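Local coordinates for xylulose kinase (PDB 2ITM), which catalyses the ATP-dependent phosphorylation of D-xylulose to D-xylulose 5-phosphate and, less efficiently, that of 1-deoxy-D-xylulose, at residues V24-T32 and A51-Q62; D44-T52 and P152-M160. One frame throughout, in Å; residues are numbered along the deposited sequence.

Contact 1 of 2, residues V24-T32 and A51-Q62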
loop_
_atom_site.group_PDB
_atom_site.type_symbol
_atom_site.label_atom_id
_atom_site.label_comp_id
_atom_site.label_asym_id
_atom_site.label_seq_id
_atom_site.Cartn_x
_atom_site.Cartn_y
_atom_site.Cartn_z
ATOM N N VAL A 24 -27.609 36.631 -8.612
ATOM C CA VAL A 24 -29.017 36.650 -8.829
ATOM C C VAL A 24 -29.456 35.462 -9.658
ATOM O O VAL A 24 -30.583 35.035 -9.583
ATOM C CB VAL A 24 -29.355 37.972 -9.509
ATOM C CG1 VAL A 24 -30.563 37.899 -10.282
ATOM C CG2 VAL A 24 -29.461 39.052 -8.512
ATOM N N ALA A 25 -28.534 34.934 -10.444
ATOM C CA ALA A 25 -28.774 33.793 -11.293
ATOM C C ALA A 25 -27.475 33.199 -11.805
ATOM O O ALA A 25 -26.515 33.892 -11.980
ATOM C CB ALA A 25 -29.691 34.135 -12.445
ATOM N N ALA A 26 -27.484 31.902 -12.043
ATOM C CA ALA A 26 -26.345 31.165 -12.554
ATOM C C ALA A 26 -26.766 30.149 -13.577
ATOM O O ALA A 26 -27.891 29.719 -13.604
ATOM C CB ALA A 26 -25.624 30.498 -11.478
ATOM N N GLN A 27 -25.831 29.768 -14.412
ATOM C CA GLN A 27 -26.075 28.797 -15.416
ATOM C C GLN A 27 -24.790 28.110 -15.820
ATOM O O GLN A 27 -23.783 28.739 -15.977
ATOM C CB GLN A 27 -26.793 29.423 -16.587
ATOM C CG GLN A 27 -27.275 28.464 -17.613
ATOM C CD GLN A 27 -28.303 27.491 -17.096
ATOM O OE1 GLN A 27 -29.397 27.877 -16.790
ATOM N NE2 GLN A 27 -27.948 26.238 -17.028
ATOM N N THR A 28 -24.858 26.794 -15.971
ATOM C CA THR A 28 -23.715 25.982 -16.344
ATOM C C THR A 28 -23.925 25.103 -17.561
ATOM O O THR A 28 -24.996 24.606 -17.795
ATOM C CB THR A 28 -23.278 25.085 -15.190
ATOM O OG1 THR A 28 -22.684 25.845 -14.158
ATOM C CG2 THR A 28 -22.171 24.286 -15.573
ATOM N N GLU A 29 -22.878 24.905 -18.333
ATOM C CA GLU A 29 -22.942 24.029 -19.489
ATOM C C GLU A 29 -21.689 23.192 -19.582
ATOM O O GLU A 29 -20.596 23.684 -19.379
ATOM C CB GLU A 29 -23.102 24.837 -20.765
ATOM C CG GLU A 29 -24.444 25.532 -20.914
ATOM C CD GLU A 29 -25.527 24.572 -21.317
ATOM O OE1 GLU A 29 -25.250 23.700 -22.156
ATOM O OE2 GLU A 29 -26.641 24.687 -20.786
ATOM N N LYS A 30 -21.857 21.921 -19.899
ATOM C CA LYS A 30 -20.753 20.990 -19.877
ATOM C C LYS A 30 -19.888 21.097 -21.108
ATOM O O LYS A 30 -20.323 21.566 -22.145
ATOM C CB LYS A 30 -21.241 19.563 -19.643
ATOM C CG LYS A 30 -21.567 19.272 -18.190
ATOM C CD LYS A 30 -21.866 17.806 -17.933
ATOM C CE LYS A 30 -22.820 17.660 -16.768
ATOM N NZ LYS A 30 -22.494 16.519 -15.887
ATOM N N LEU A 31 -18.640 20.673 -20.961
ATOM C CA LEU A 31 -17.679 20.620 -22.043
ATOM C C LEU A 31 -17.011 19.245 -22.060
ATOM O O LEU A 31 -16.685 18.708 -21.019
ATOM C CB LEU A 31 -16.608 21.668 -21.797
ATOM C CG LEU A 31 -16.377 22.853 -22.724
ATOM C CD1 LEU A 31 -17.523 23.177 -23.607
ATOM C CD2 LEU A 31 -15.940 24.051 -21.945
ATOM N N THR A 32 -16.769 18.693 -23.237
ATOM C CA THR A 32 -15.891 17.532 -23.342
ATOM C C THR A 32 -14.436 17.889 -23.581
ATOM O O THR A 32 -14.121 18.976 -24.027
ATOM C CB THR A 32 -16.370 16.538 -24.407
ATOM O OG1 THR A 32 -16.384 17.172 -25.682
ATOM C CG2 THR A 32 -17.810 16.152 -24.183
ATOM N N ALA A 51 -21.035 26.378 -26.132
ATOM C CA ALA A 51 -21.345 26.222 -24.730
ATOM C C ALA A 51 -21.694 27.532 -24.065
ATOM O O ALA A 51 -22.633 27.598 -23.290
ATOM C CB ALA A 51 -20.229 25.542 -23.998
ATOM N N THR A 52 -20.930 28.578 -24.356
ATOM C CA THR A 52 -21.156 29.881 -23.762
ATOM C C THR A 52 -22.470 30.487 -24.242
ATOM O O THR A 52 -23.202 31.075 -23.465
ATOM C CB THR A 52 -20.005 30.845 -24.077
ATOM O OG1 THR A 52 -18.772 30.330 -23.577
ATOM C CG2 THR A 52 -20.184 32.138 -23.323
ATOM N N ASP A 53 -22.750 30.343 -25.530
ATOM C CA ASP A 53 -24.010 30.790 -26.103
ATOM C C ASP A 53 -25.223 30.160 -25.427
ATOM O O ASP A 53 -26.076 30.842 -24.912
ATOM C CB ASP A 53 -24.032 30.506 -27.604
ATOM C CG ASP A 53 -25.164 31.216 -28.325
ATOM O OD1 ASP A 53 -25.803 30.572 -29.161
ATOM O OD2 ASP A 53 -25.467 32.404 -28.136
ATOM N N ARG A 54 -25.269 28.843 -25.440
ATOM C CA ARG A 54 -26.229 28.065 -24.684
ATOM C C ARG A 54 -26.465 28.587 -23.278
ATOM O O ARG A 54 -27.586 28.848 -22.882
ATOM C CB ARG A 54 -25.746 26.626 -24.616
ATOM C CG ARG A 54 -26.793 25.621 -24.257
ATOM C CD ARG A 54 -26.445 24.207 -24.689
ATOM N NE ARG A 54 -27.056 23.183 -23.843
ATOM C CZ ARG A 54 -26.959 21.880 -24.063
ATOM N NH1 ARG A 54 -26.274 21.434 -25.104
ATOM N NH2 ARG A 54 -27.544 21.018 -23.247
ATOM N N ALA A 55 -25.385 28.715 -22.526
ATOM C CA ALA A 55 -25.452 29.121 -21.139
ATOM C C ALA A 55 -26.074 30.497 -20.954
ATOM O O ALA A 55 -26.860 30.711 -20.058
ATOM C CB ALA A 55 -24.087 29.070 -20.521
ATOM N N MET A 56 -25.686 31.430 -21.804
ATOM C CA MET A 56 -26.142 32.795 -21.690
ATOM C C MET A 56 -27.602 32.884 -22.102
ATOM O O MET A 56 -28.350 33.697 -21.597
ATOM C CB MET A 56 -25.299 33.712 -22.566
ATOM C CG MET A 56 -23.889 33.957 -22.061
ATOM S SD MET A 56 -23.844 34.854 -20.525
ATOM C CE MET A 56 -24.350 36.420 -21.145
ATOM N N LYS A 57 -27.988 32.043 -23.040
ATOM C CA LYS A 57 -29.372 31.952 -23.448
ATOM C C LYS A 57 -30.230 31.361 -22.345
ATOM O O LYS A 57 -31.307 31.849 -22.066
ATOM C CB LYS A 57 -29.502 31.166 -24.750
ATOM C CG LYS A 57 -29.305 32.024 -25.977
ATOM C CD LYS A 57 -28.999 31.232 -27.228
ATOM C CE LYS A 57 -28.775 32.166 -28.388
ATOM N NZ LYS A 57 -28.484 31.465 -29.636
ATOM N N ALA A 58 -29.731 30.316 -21.707
ATOM C CA ALA A 58 -30.425 29.743 -20.576
ATOM C C ALA A 58 -30.541 30.723 -19.414
ATOM O O ALA A 58 -31.579 30.815 -18.773
ATOM C CB ALA A 58 -29.768 28.477 -20.146
ATOM N N LEU A 59 -29.467 31.452 -19.148
ATOM C CA LEU A 59 -29.470 32.451 -18.086
ATOM C C LEU A 59 -30.614 33.413 -18.289
ATOM O O LEU A 59 -31.273 33.812 -17.348
ATOM C CB LEU A 59 -28.148 33.207 -18.045
ATOM C CG LEU A 59 -27.867 34.049 -16.802
ATOM C CD1 LEU A 59 -27.564 33.201 -15.601
ATOM C CD2 LEU A 59 -26.770 35.028 -17.043
ATOM N N GLY A 60 -30.831 33.784 -19.538
ATOM C CA GLY A 60 -31.720 34.862 -19.875
ATOM C C GLY A 60 -33.166 34.451 -19.717
ATOM O O GLY A 60 -34.010 35.274 -19.420
ATOM N N ASP A 61 -33.436 33.169 -19.917
ATOM C CA ASP A 61 -34.728 32.585 -19.596
ATOM C C ASP A 61 -35.069 32.794 -18.128
ATOM O O ASP A 61 -36.157 33.207 -17.808
ATOM C CB ASP A 61 -34.727 31.088 -19.892
ATOM C CG ASP A 61 -34.559 30.774 -21.367
ATOM O OD1 ASP A 61 -34.969 31.592 -22.213
ATOM O OD2 ASP A 61 -34.027 29.723 -21.768
ATOM N N GLN A 62 -34.113 32.484 -17.262
ATOM C CA GLN A 62 -34.251 32.671 -15.842
ATOM C C GLN A 62 -34.505 34.123 -15.509
ATOM O O GLN A 62 -35.370 34.445 -14.718
ATOM C CB GLN A 62 -33.000 32.236 -15.104
ATOM C CG GLN A 62 -32.843 30.758 -14.939
ATOM C CD GLN A 62 -31.560 30.392 -14.221
ATOM O OE1 GLN A 62 -31.307 30.859 -13.115
ATOM N NE2 GLN A 62 -30.748 29.551 -14.849
HETATM O O HOH W 1 -29.746 29.663 -10.785
HETATM O O HOH W 2 -28.991 24.325 -21.965
#
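Gln62, on the last turn of helix 45-62, reaches back to the backbone of strand 23-30: its NE2 donates to Ala26 O at 3.1 Å, with an N-H...O angle of 152°. The other end of the amide works through water, since a water molecule donates to Gln62 OE1 (3.0 Å) and accepts a weak bond from Ala26 N. Gln62 thus meets Ala26 O directly and Ala26 N only through a weak, water-mediated link, on the outermost strand of the sheet within this chain, whose backbone pairs with strand 11-17. Alanines and Leu59, with the aliphatic part of Gln27, fill the middle. Leu59 lays CD1 against Ala25 CB at 3.9 Å, and its CG, anti to the backbone N (chi1 -166°), brings the branch up to the strand. Gln27 rests CG over Ala58 CB. Farther along, Glu29 sets CG 3.6 Å from Ala55 CB and brings OE1 over one face of the Arg54 guanidinium, the carboxylate plane turned 48° from it, in a salt bridge whose exact OE1 position is doubtful. A second water donates to Glu29 OE2 (2.7 Å) and accepts from Arg54 NE (2.9 Å), in the guanidinium plane. Leu31 CD1 meets Ala51 CB at 3.6 Å. In this actin-like N-terminal domain the helix runs roughly antiparallel to strand 24-30, its alanines allowing close approach while water-assisted polar groups finish the solvent-facing margin.

Contact 2 of 2, residues D44-T52 and P152-M160; sequences DPEQWWQAT and PKDYLRLRM
Pro45, in the first turn of helix 45-62, places CB over one face of the Tyr155 ring, 3.9 Å from its centroid, a CH-pi contact; just before it Asp44 caps the helix, OD2 accepting from Glu46 N. Glu46 bends at chi2 (68°) to bring OE1 to the edge of the Arg159 guanidinium, where NH2 lies 2.6 Å away in a salt bridge whose hydrogen bond is weak. Trp48 is sandwiched, with Pro45 CA on one ring face and Pro152 CB on the opposite one, while Tyr155 CD2 comes to its edge, 3.8 Å from CE3. The two helices cross at -63° within the N-terminal domain of the FGGY kinase fold, and Leu7 of strand 2-7 touches Trp48, Pro152 and Leu156. Trp49 carries a cation-pi contact: Arg159 CZ stands 3.9 Å from the centroid of its five-membered ring, the guanidinium plane turned 45° from the indole. Met160 CG and Leu156 CD1 meet the edge of the same indole. Without it, as with an alanine here, Arg159 would probably lose the ring face that steadies its guanidinium, keeping Glu46 and a weak bond to Tyr155 OH, with a gap beside Leu156 and Met160. Thr52 OG1 donates to Trp48 O and meets Leu156 CD2 tip to tip at 3.5 Å.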
loop_
_atom_site.group_PDB
_atom_site.type_symbol
_atom_site.label_atom_id
_atom_site.label_comp_id
_atom_site.label_asym_id
_atom_site.label_seq_id
_atom_site.Cartn_x
_atom_site.Cartn_y
_atom_site.Cartn_z
ATOM N N ASP A 44 -12.014 21.818 -28.968
ATOM C CA ASP A 44 -12.376 22.605 -30.149
ATOM C C ASP A 44 -12.966 23.949 -29.726
ATOM O O ASP A 44 -13.987 24.013 -29.065
ATOM C CB ASP A 44 -13.344 21.802 -31.017
ATOM C CG ASP A 44 -14.088 22.649 -32.024
ATOM O OD1 ASP A 44 -15.109 22.167 -32.540
ATOM O OD2 ASP A 44 -13.739 23.784 -32.376
ATOM N N PRO A 45 -12.297 25.022 -30.111
ATOM C CA PRO A 45 -12.642 26.340 -29.594
ATOM C C PRO A 45 -14.076 26.683 -29.947
ATOM O O PRO A 45 -14.714 27.460 -29.259
ATOM C CB PRO A 45 -11.650 27.267 -30.303
ATOM C CG PRO A 45 -10.518 26.429 -30.638
ATOM C CD PRO A 45 -11.074 25.061 -30.923
ATOM N N GLU A 46 -14.593 26.070 -30.998
ATOM C CA GLU A 46 -15.993 26.218 -31.322
ATOM C C GLU A 46 -16.928 25.683 -30.239
ATOM O O GLU A 46 -17.973 26.253 -29.991
ATOM C CB GLU A 46 -16.316 25.613 -32.684
ATOM C CG GLU A 46 -17.745 25.822 -33.137
ATOM C CD GLU A 46 -18.066 27.265 -33.448
ATOM O OE1 GLU A 46 -17.186 27.981 -33.947
ATOM O OE2 GLU A 46 -19.203 27.678 -33.195
ATOM N N GLN A 47 -16.539 24.598 -29.593
ATOM C CA GLN A 47 -17.281 24.089 -28.461
ATOM C C GLN A 47 -17.330 25.058 -27.283
ATOM O O GLN A 47 -18.304 25.072 -26.552
ATOM C CB GLN A 47 -16.757 22.725 -28.017
ATOM C CG GLN A 47 -17.683 21.992 -27.033
ATOM C CD GLN A 47 -16.988 20.868 -26.224
ATOM O OE1 GLN A 47 -15.762 20.766 -26.228
ATOM N NE2 GLN A 47 -17.779 20.044 -25.542
ATOM N N TRP A 48 -16.285 25.863 -27.104
ATOM C CA TRP A 48 -16.306 26.928 -26.106
ATOM C C TRP A 48 -17.428 27.907 -26.401
ATOM O O TRP A 48 -18.154 28.320 -25.519
ATOM C CB TRP A 48 -14.981 27.679 -26.053
ATOM C CG TRP A 48 -13.802 26.858 -25.676
ATOM C CD1 TRP A 48 -13.798 25.707 -24.969
ATOM C CD2 TRP A 48 -12.426 27.150 -25.987
ATOM N NE1 TRP A 48 -12.510 25.236 -24.801
ATOM C CE2 TRP A 48 -11.646 26.124 -25.428
ATOM C CE3 TRP A 48 -11.780 28.175 -26.677
ATOM C CZ2 TRP A 48 -10.268 26.073 -25.549
ATOM C CZ3 TRP A 48 -10.426 28.135 -26.802
ATOM C CH2 TRP A 48 -9.679 27.102 -26.248
ATOM N N TRP A 49 -17.562 28.275 -27.664
ATOM C CA TRP A 49 -18.526 29.284 -28.011
ATOM C C TRP A 49 -19.930 28.738 -27.869
ATOM O O TRP A 49 -20.763 29.349 -27.226
ATOM C CB TRP A 49 -18.311 29.820 -29.413
ATOM C CG TRP A 49 -19.476 30.614 -29.878
ATOM C CD1 TRP A 49 -20.433 30.221 -30.748
ATOM C CD2 TRP A 49 -19.831 31.929 -29.468
ATOM N NE1 TRP A 49 -21.355 31.215 -30.924
ATOM C CE2 TRP A 49 -21.007 32.277 -30.142
ATOM C CE3 TRP A 49 -19.274 32.857 -28.592
ATOM C CZ2 TRP A 49 -21.624 33.496 -29.973
ATOM C CZ3 TRP A 49 -19.870 34.044 -28.442
ATOM C CH2 TRP A 49 -21.029 34.363 -29.130
ATOM N N GLN A 50 -20.183 27.590 -28.477
ATOM C CA GLN A 50 -21.504 27.002 -28.423
ATOM C C GLN A 50 -21.952 26.799 -26.984
ATOM O O GLN A 50 -23.100 27.032 -26.652
ATOM C CB GLN A 50 -21.571 25.692 -29.214
ATOM C CG GLN A 50 -21.280 25.836 -30.707
ATOM C CD GLN A 50 -22.207 26.805 -31.407
ATOM O OE1 GLN A 50 -21.845 27.397 -32.414
ATOM N NE2 GLN A 50 -23.400 26.967 -30.875
ATOM N N ALA A 51 -21.035 26.378 -26.132
ATOM C CA ALA A 51 -21.345 26.222 -24.730
ATOM C C ALA A 51 -21.694 27.532 -24.065
ATOM O O ALA A 51 -22.633 27.598 -23.290
ATOM C CB ALA A 51 -20.229 25.542 -23.998
ATOM N N THR A 52 -20.930 28.578 -24.356
ATOM C CA THR A 52 -21.156 29.881 -23.762
ATOM C C THR A 52 -22.470 30.487 -24.242
ATOM O O THR A 52 -23.202 31.075 -23.465
ATOM C CB THR A 52 -20.005 30.845 -24.077
ATOM O OG1 THR A 52 -18.772 30.330 -23.577
ATOM C CG2 THR A 52 -20.184 32.138 -23.323
ATOM N N PRO A 152 -7.673 30.824 -24.066
ATOM C CA PRO A 152 -9.013 30.302 -24.328
ATOM C C PRO A 152 -10.114 31.338 -24.089
ATOM O O PRO A 152 -10.978 31.501 -24.929
ATOM C CB PRO A 152 -9.100 29.116 -23.359
ATOM C CG PRO A 152 -7.698 28.664 -23.228
ATOM C CD PRO A 152 -6.878 29.891 -23.223
ATOM N N LYS A 153 -10.064 32.038 -22.966
ATOM C CA LYS A 153 -11.067 33.047 -22.668
ATOM C C LYS A 153 -10.991 34.221 -23.645
ATOM O O LYS A 153 -11.981 34.872 -23.925
ATOM C CB LYS A 153 -10.932 33.530 -21.237
ATOM C CG LYS A 153 -10.065 34.750 -21.095
ATOM C CD LYS A 153 -9.954 35.192 -19.678
ATOM C CE LYS A 153 -9.283 36.541 -19.584
ATOM N NZ LYS A 153 -7.953 36.595 -20.204
ATOM N N ASP A 154 -9.791 34.464 -24.148
ATOM C CA ASP A 154 -9.537 35.525 -25.088
ATOM C C ASP A 154 -10.055 35.198 -26.485
ATOM O O ASP A 154 -10.456 36.085 -27.215
ATOM C CB ASP A 154 -8.060 35.895 -25.103
ATOM C CG ASP A 154 -7.564 36.360 -23.750
ATOM O OD1 ASP A 154 -8.349 36.946 -22.998
ATOM O OD2 ASP A 154 -6.417 36.169 -23.358
ATOM N N TYR A 155 -10.075 33.923 -26.841
ATOM C CA TYR A 155 -10.745 33.523 -28.067
ATOM C C TYR A 155 -12.227 33.817 -27.945
ATOM O O TYR A 155 -12.839 34.332 -28.854
ATOM C CB TYR A 155 -10.537 32.048 -28.396
ATOM C CG TYR A 155 -11.434 31.573 -29.515
ATOM C CD1 TYR A 155 -11.121 31.827 -30.829
ATOM C CD2 TYR A 155 -12.606 30.897 -29.248
ATOM C CE1 TYR A 155 -11.939 31.399 -31.844
ATOM C CE2 TYR A 155 -13.428 30.470 -30.248
ATOM C CZ TYR A 155 -13.099 30.726 -31.548
ATOM O OH TYR A 155 -13.927 30.310 -32.548
ATOM N N LEU A 156 -12.764 33.500 -26.779
ATOM C CA LEU A 156 -14.107 33.876 -26.402
ATOM C C LEU A 156 -14.401 35.363 -26.564
ATOM O O LEU A 156 -15.404 35.732 -27.148
ATOM C CB LEU A 156 -14.399 33.414 -24.983
ATOM C CG LEU A 156 -15.818 33.013 -24.671
ATOM C CD1 LEU A 156 -16.427 32.208 -25.792
ATOM C CD2 LEU A 156 -15.847 32.232 -23.385
ATOM N N ARG A 157 -13.517 36.206 -26.046
ATOM C CA ARG A 157 -13.632 37.635 -26.238
ATOM C C ARG A 157 -13.756 38.034 -27.704
ATOM O O ARG A 157 -14.643 38.771 -28.065
ATOM C CB ARG A 157 -12.478 38.373 -25.562
ATOM C CG ARG A 157 -12.496 39.868 -25.758
ATOM C CD ARG A 157 -11.156 40.551 -25.579
ATOM N NE ARG A 157 -10.375 39.903 -24.545
ATOM C CZ ARG A 157 -10.662 39.958 -23.263
ATOM N NH1 ARG A 157 -11.698 40.658 -22.845
ATOM N NH2 ARG A 157 -9.907 39.322 -22.398
ATOM N N LEU A 158 -12.851 37.538 -28.536
ATOM C CA LEU A 158 -12.868 37.812 -29.968
ATOM C C LEU A 158 -14.195 37.441 -30.621
ATOM O O LEU A 158 -14.762 38.213 -31.367
ATOM C CB LEU A 158 -11.710 37.106 -30.658
ATOM C CG LEU A 158 -11.711 37.127 -32.181
ATOM C CD1 LEU A 158 -11.237 38.449 -32.679
ATOM C CD2 LEU A 158 -10.881 36.001 -32.750
ATOM N N ARG A 159 -14.713 36.270 -30.291
ATOM C CA ARG A 159 -16.040 35.864 -30.727
ATOM C C ARG A 159 -17.175 36.768 -30.233
ATOM O O ARG A 159 -18.165 36.947 -30.921
ATOM C CB ARG A 159 -16.303 34.407 -30.372
ATOM C CG ARG A 159 -15.661 33.409 -31.318
ATOM C CD ARG A 159 -16.209 33.441 -32.730
ATOM N NE ARG A 159 -16.601 32.115 -33.214
ATOM C CZ ARG A 159 -17.818 31.628 -33.140
ATOM N NH1 ARG A 159 -18.784 32.342 -32.604
ATOM N NH2 ARG A 159 -18.074 30.420 -33.587
ATOM N N MET A 160 -17.005 37.345 -29.049
ATOM C CA MET A 160 -17.987 38.222 -28.466
ATOM C C MET A 160 -17.861 39.690 -28.889
ATOM O O MET A 160 -18.845 40.403 -28.920
ATOM C CB MET A 160 -17.953 38.127 -26.948
ATOM C CG MET A 160 -18.552 36.879 -26.361
ATOM S SD MET A 160 -18.694 36.989 -24.578
ATOM C CE MET A 160 -17.008 37.199 -24.137
#

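Helix 45-62 is common to both contacts, which share Ala51 and Thr52 and have centres about 14 Å apart. Contact 1 sets the C-terminal part of the helix against edge strand 23-30 and is only partly buried; contact 2 joins its N-terminal part to helix 152-161 and is largely buried. Alanines, two glutamines and waters dominate contact 1, whereas aromatic rings, prolines and a cation-pi pair fill contact 2. Each also pairs a glutamate with an arginine, less surely placed in contact 1. Leu31 of contact 1 packs on Gln47 and Trp48 of contact 2, linking the two, and contact 2 comes nearer the sugar, with Pro152 about 8 Å from bound D-xylulose by its side chain.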